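Prolyl oligopeptidase (Novosphingobium capsulatum, PDB 1YR2) probably hydrolyses oligopeptides on the C-terminal side of proline, and to some extent alanine, as a serine peptidase of the S9A family. Local coordinates at residues Val260-Gly272 with Ile284-His297. Sequence-based numbering, arbitrary orientation.
Sequences VFATPELPKRGHG and ITSSEGTDPVNTVH
Gly270 with Ser287 and Gly272 with Thr285 are the hydrogen-bonded pairs of an antiparallel ladder. Gly270 N reaches Ser287 O at 2.8 Å, and Gly272 N reaches Thr285 O at the same length; the amides of Ser287 and Thr285 bond back to Gly270 O and Gly272 O. Between them lies the non-hydrogen-bonded pair His271-Ser286, whose side chains share one face of the sheet. There ND1 of His271 and OG of Ser286 meet at 2.6 Å, the hydroxyl lying at the ring edge near its plane. His271 NE2, further round the ring edge, is hydrogen-bonded to Thr263 OG1 (2.9 Å), so the imidazole is pinned at both nitrogens and its rotation is fixed.

The charged contact is at the ladder's end. Arg269 starts with CG anti to the backbone N (chi1 -158°), then folds at chi2 and chi3, which carries NE to Glu288 OE1: 3.0 Å, nearly straight at 171°, exactly in the guanidinium plane but on the anti side of the carboxylate. Leu266 CD1 lies over one guanidinium face, toward its rim, and a water links NH1 to Thr295 OG1. A methionine in place of Arg269 would probably leave the Glu288 carboxylate without its charged mate and free to turn.

Apolar and aromatic packing lies on the face that carries His271. Phe261 lays CB against Ile284 CD1 (3.6 Å) and sets CZ over the centre of the His297 ring, the two ring planes 45° apart; CD2 also lies over one face of His271, toward the ring's rim.

The contact spans two four-stranded blades of the beta-propeller: strand 258-261 ends one, and strand 270-275, first of the next, pairs with 281-287. Strand 244-249 touches His271 through Val245, while Val309 of strand 305-311 meets both Phe261 and His297.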
loop_
_atom_site.group_PDB
_atom_site.type_symbol
_atom_site.label_atom_id
_atom_site.label_comp_id
_atom_site.label_asym_id
_atom_site.label_seq_id
_atom_site.Cartn_x
_atom_site.Cartn_y
_atom_site.Cartn_z
ATOM N N VAL A 260 24.821 -21.752 15.501
ATOM C CA VAL A 260 24.344 -22.558 14.371
ATOM C C VAL A 260 24.963 -22.139 13.066
ATOM O O VAL A 260 25.380 -22.993 12.279
ATOM C CB VAL A 260 22.811 -22.461 14.260
ATOM C CG1 VAL A 260 22.308 -23.210 13.022
ATOM C CG2 VAL A 260 22.183 -23.058 15.498
ATOM N N PHE A 261 25.047 -20.825 12.820
ATOM C CA PHE A 261 25.569 -20.340 11.541
ATOM C C PHE A 261 26.152 -18.940 11.629
ATOM O O PHE A 261 25.562 -18.049 12.251
ATOM C CB PHE A 261 24.474 -20.317 10.474
ATOM C CG PHE A 261 24.998 -20.170 9.070
ATOM C CD1 PHE A 261 25.807 -21.152 8.509
ATOM C CD2 PHE A 261 24.717 -19.027 8.314
ATOM C CE1 PHE A 261 26.307 -21.010 7.275
ATOM C CE2 PHE A 261 25.211 -18.910 7.032
ATOM C CZ PHE A 261 25.992 -19.875 6.520
ATOM N N ALA A 262 27.294 -18.786 10.973
ATOM C CA ALA A 262 27.961 -17.513 10.790
ATOM C C ALA A 262 28.739 -17.518 9.480
ATOM O O ALA A 262 29.075 -18.595 8.975
ATOM C CB ALA A 262 28.903 -17.242 11.945
ATOM N N THR A 263 29.046 -16.323 8.959
ATOM C CA THR A 263 29.964 -16.165 7.816
ATOM C C THR A 263 31.122 -15.255 8.201
ATOM O O THR A 263 31.081 -14.061 7.945
ATOM C CB THR A 263 29.271 -15.584 6.563
ATOM O OG1 THR A 263 28.492 -14.420 6.895
ATOM C CG2 THR A 263 28.306 -16.592 5.982
ATOM N N PRO A 264 32.164 -15.830 8.781
ATOM C CA PRO A 264 33.269 -15.030 9.338
ATOM C C PRO A 264 34.208 -14.320 8.315
ATOM O O PRO A 264 35.094 -13.566 8.742
ATOM C CB PRO A 264 34.033 -16.051 10.187
ATOM C CG PRO A 264 33.764 -17.378 9.578
ATOM C CD PRO A 264 32.364 -17.293 8.976
ATOM N N GLU A 265 34.049 -14.564 7.027
ATOM C CA GLU A 265 34.749 -13.829 6.002
ATOM C C GLU A 265 33.837 -12.790 5.317
ATOM O O GLU A 265 34.293 -11.997 4.478
ATOM C CB GLU A 265 35.349 -14.839 5.024
ATOM C CG GLU A 265 36.338 -15.791 5.733
ATOM C CD GLU A 265 37.198 -16.602 4.778
ATOM O OE1 GLU A 265 37.732 -16.027 3.812
ATOM O OE2 GLU A 265 37.373 -17.811 5.005
ATOM N N LEU A 266 32.578 -12.750 5.739
ATOM C CA LEU A 266 31.555 -11.865 5.158
ATOM C C LEU A 266 30.828 -11.099 6.262
ATOM O O LEU A 266 29.684 -11.425 6.620
ATOM C CB LEU A 266 30.559 -12.693 4.370
ATOM C CG LEU A 266 31.147 -13.431 3.167
ATOM C CD1 LEU A 266 30.112 -14.401 2.587
ATOM C CD2 LEU A 266 31.604 -12.417 2.077
ATOM N N PRO A 267 31.468 -10.064 6.793
ATOM C CA PRO A 267 30.936 -9.377 7.969
ATOM C C PRO A 267 29.643 -8.616 7.772
ATOM O O PRO A 267 28.953 -8.419 8.765
ATOM C CB PRO A 267 32.049 -8.402 8.344
ATOM C CG PRO A 267 32.791 -8.140 7.058
ATOM C CD PRO A 267 32.720 -9.455 6.308
ATOM N N LYS A 268 29.356 -8.154 6.559
ATOM C CA LYS A 268 28.140 -7.385 6.284
ATOM C C LYS A 268 26.931 -8.264 5.943
ATOM O O LYS A 268 25.808 -7.788 5.818
ATOM C CB LYS A 268 28.383 -6.400 5.155
ATOM C CG LYS A 268 29.534 -5.483 5.386
ATOM C CD LYS A 268 29.629 -4.378 4.359
ATOM C CE LYS A 268 30.723 -3.415 4.740
ATOM N NZ LYS A 268 30.259 -1.988 4.657
ATOM N N ARG A 269 27.160 -9.568 5.827
ATOM C CA ARG A 269 26.080 -10.519 5.523
ATOM C C ARG A 269 25.172 -10.715 6.744
ATOM O O ARG A 269 25.660 -10.952 7.854
ATOM C CB ARG A 269 26.731 -11.851 5.148
ATOM C CG ARG A 269 25.952 -12.792 4.343
ATOM C CD ARG A 269 25.516 -12.265 2.971
ATOM N NE ARG A 269 26.603 -11.885 2.109
ATOM C CZ ARG A 269 27.161 -12.658 1.200
ATOM N NH1 ARG A 269 26.776 -13.908 1.032
ATOM N NH2 ARG A 269 28.104 -12.175 0.427
ATOM N N GLY A 270 23.865 -10.559 6.535
ATOM C CA GLY A 270 22.834 -10.838 7.510
ATOM C C GLY A 270 22.241 -12.231 7.304
ATOM O O GLY A 270 22.255 -12.752 6.184
ATOM N N HIS A 271 21.701 -12.841 8.354
ATOM C CA HIS A 271 21.264 -14.236 8.286
ATOM C C HIS A 271 20.012 -14.359 9.121
ATOM O O HIS A 271 19.974 -13.908 10.304
ATOM C CB HIS A 271 22.287 -15.168 8.904
ATOM C CG HIS A 271 23.651 -15.071 8.296
ATOM N ND1 HIS A 271 23.911 -15.483 7.014
ATOM C CD2 HIS A 271 24.821 -14.606 8.788
ATOM C CE1 HIS A 271 25.179 -15.270 6.737
ATOM N NE2 HIS A 271 25.760 -14.765 7.807
ATOM N N GLY A 272 18.973 -14.897 8.483
ATOM C CA GLY A 272 17.704 -15.173 9.170
ATOM C C GLY A 272 17.413 -16.674 9.038
ATOM O O GLY A 272 17.722 -17.310 8.001
ATOM N N ILE A 284 18.346 -21.175 6.159
ATOM C CA ILE A 284 18.928 -19.884 6.495
ATOM C C ILE A 284 19.032 -19.064 5.201
ATOM O O ILE A 284 19.643 -19.486 4.226
ATOM C CB ILE A 284 20.293 -20.044 7.172
ATOM C CG1 ILE A 284 20.106 -20.772 8.496
ATOM C CG2 ILE A 284 20.937 -18.674 7.382
ATOM C CD1 ILE A 284 21.343 -21.301 9.037
ATOM N N THR A 285 18.415 -17.891 5.255
ATOM C CA THR A 285 18.406 -16.889 4.199
ATOM C C THR A 285 19.357 -15.780 4.573
ATOM O O THR A 285 19.252 -15.200 5.665
ATOM C CB THR A 285 16.959 -16.360 4.140
ATOM O OG1 THR A 285 16.129 -17.450 3.707
ATOM C CG2 THR A 285 16.791 -15.372 3.085
ATOM N N SER A 286 20.206 -15.389 3.627
ATOM C CA SER A 286 21.236 -14.419 3.904
ATOM C C SER A 286 21.323 -13.376 2.782
ATOM O O SER A 286 21.269 -13.696 1.585
ATOM C CB SER A 286 22.600 -15.120 4.063
ATOM O OG SER A 286 22.531 -16.206 4.962
ATOM N N SER A 287 21.490 -12.133 3.194
ATOM C CA SER A 287 21.600 -11.020 2.255
ATOM C C SER A 287 22.528 -9.950 2.779
ATOM O O SER A 287 22.942 -9.973 3.939
ATOM C CB SER A 287 20.208 -10.437 1.977
ATOM O OG SER A 287 19.645 -9.859 3.162
ATOM N N GLU A 288 22.810 -8.976 1.919
ATOM C CA GLU A 288 23.674 -7.890 2.252
ATOM C C GLU A 288 23.185 -6.680 1.494
ATOM O O GLU A 288 23.027 -6.774 0.287
ATOM C CB GLU A 288 25.065 -8.289 1.758
ATOM C CG GLU A 288 26.138 -7.404 2.216
ATOM C CD GLU A 288 27.507 -7.945 1.878
ATOM O OE1 GLU A 288 27.777 -9.173 2.096
ATOM O OE2 GLU A 288 28.307 -7.109 1.422
ATOM N N GLY A 289 22.903 -5.584 2.180
ATOM C CA GLY A 289 22.760 -4.279 1.518
ATOM C C GLY A 289 21.598 -4.020 0.542
ATOM O O GLY A 289 21.840 -3.644 -0.623
ATOM N N THR A 290 20.351 -4.161 1.004
ATOM C CA THR A 290 19.096 -3.836 0.213
ATOM C C THR A 290 18.893 -4.345 -1.252
ATOM O O THR A 290 17.789 -4.193 -1.779
ATOM C CB THR A 290 18.760 -2.288 0.196
ATOM O OG1 THR A 290 19.591 -1.623 -0.770
ATOM C CG2 THR A 290 19.062 -1.599 1.531
ATOM N N ASP A 291 19.886 -4.910 -1.936
ATOM C CA ASP A 291 19.576 -5.590 -3.209
ATOM C C ASP A 291 18.710 -6.817 -2.860
ATOM O O ASP A 291 19.023 -7.539 -1.907
ATOM C CB ASP A 291 20.832 -6.034 -3.958
ATOM C CG ASP A 291 22.029 -5.152 -3.631
ATOM O OD1 ASP A 291 22.723 -5.427 -2.579
ATOM O OD2 ASP A 291 22.306 -4.148 -4.358
ATOM N N PRO A 292 17.621 -7.029 -3.600
ATOM C CA PRO A 292 16.669 -8.104 -3.294
ATOM C C PRO A 292 17.138 -9.469 -3.832
ATOM O O PRO A 292 16.450 -10.075 -4.688
ATOM C CB PRO A 292 15.394 -7.622 -3.997
ATOM C CG PRO A 292 15.912 -6.868 -5.203
ATOM C CD PRO A 292 17.220 -6.254 -4.796
ATOM N N VAL A 293 18.314 -9.913 -3.368
ATOM C CA VAL A 293 18.900 -11.195 -3.713
ATOM C C VAL A 293 19.450 -11.851 -2.436
ATOM O O VAL A 293 19.759 -11.168 -1.470
ATOM C CB VAL A 293 19.991 -11.137 -4.846
ATOM C CG1 VAL A 293 19.421 -10.494 -6.139
ATOM C CG2 VAL A 293 21.285 -10.437 -4.443
ATOM N N ASN A 294 19.566 -13.171 -2.444
ATOM C CA ASN A 294 19.966 -13.880 -1.238
ATOM C C ASN A 294 20.552 -15.239 -1.492
ATOM O O ASN A 294 20.289 -15.852 -2.526
ATOM C CB ASN A 294 18.820 -13.958 -0.207
ATOM C CG ASN A 294 17.681 -14.842 -0.666
ATOM O OD1 ASN A 294 16.805 -14.384 -1.419
ATOM N ND2 ASN A 294 17.691 -16.141 -0.243
ATOM N N THR A 295 21.349 -15.704 -0.528
ATOM C CA THR A 295 21.840 -17.048 -0.493
ATOM C C THR A 295 20.928 -17.885 0.362
ATOM O O THR A 295 20.072 -17.363 1.068
ATOM C CB THR A 295 23.272 -17.134 0.085
ATOM O OG1 THR A 295 23.271 -16.753 1.467
ATOM C CG2 THR A 295 24.271 -16.205 -0.662
ATOM N N VAL A 296 21.124 -19.202 0.275
ATOM C CA VAL A 296 20.331 -20.149 1.044
ATOM C C VAL A 296 21.244 -21.235 1.528
ATOM O O VAL A 296 21.980 -21.838 0.694
ATOM C CB VAL A 296 19.156 -20.774 0.182
ATOM C CG1 VAL A 296 18.322 -21.760 1.055
ATOM C CG2 VAL A 296 18.244 -19.694 -0.377
ATOM N N HIS A 297 21.251 -21.467 2.847
ATOM C CA HIS A 297 21.875 -22.620 3.451
ATOM C C HIS A 297 20.817 -23.489 4.151
ATOM O O HIS A 297 19.784 -22.963 4.608
ATOM C CB HIS A 297 22.932 -22.215 4.471
ATOM C CG HIS A 297 24.140 -21.572 3.873
ATOM N ND1 HIS A 297 24.124 -20.307 3.338
ATOM C CD2 HIS A 297 25.402 -22.045 3.691
ATOM C CE1 HIS A 297 25.334 -20.018 2.873
ATOM N NE2 HIS A 297 26.125 -21.060 3.064
HETATM O O HOH W 1 25.685 -16.012 3.018
HETATM O O HOH W 2 15.101 -18.585 6.091
#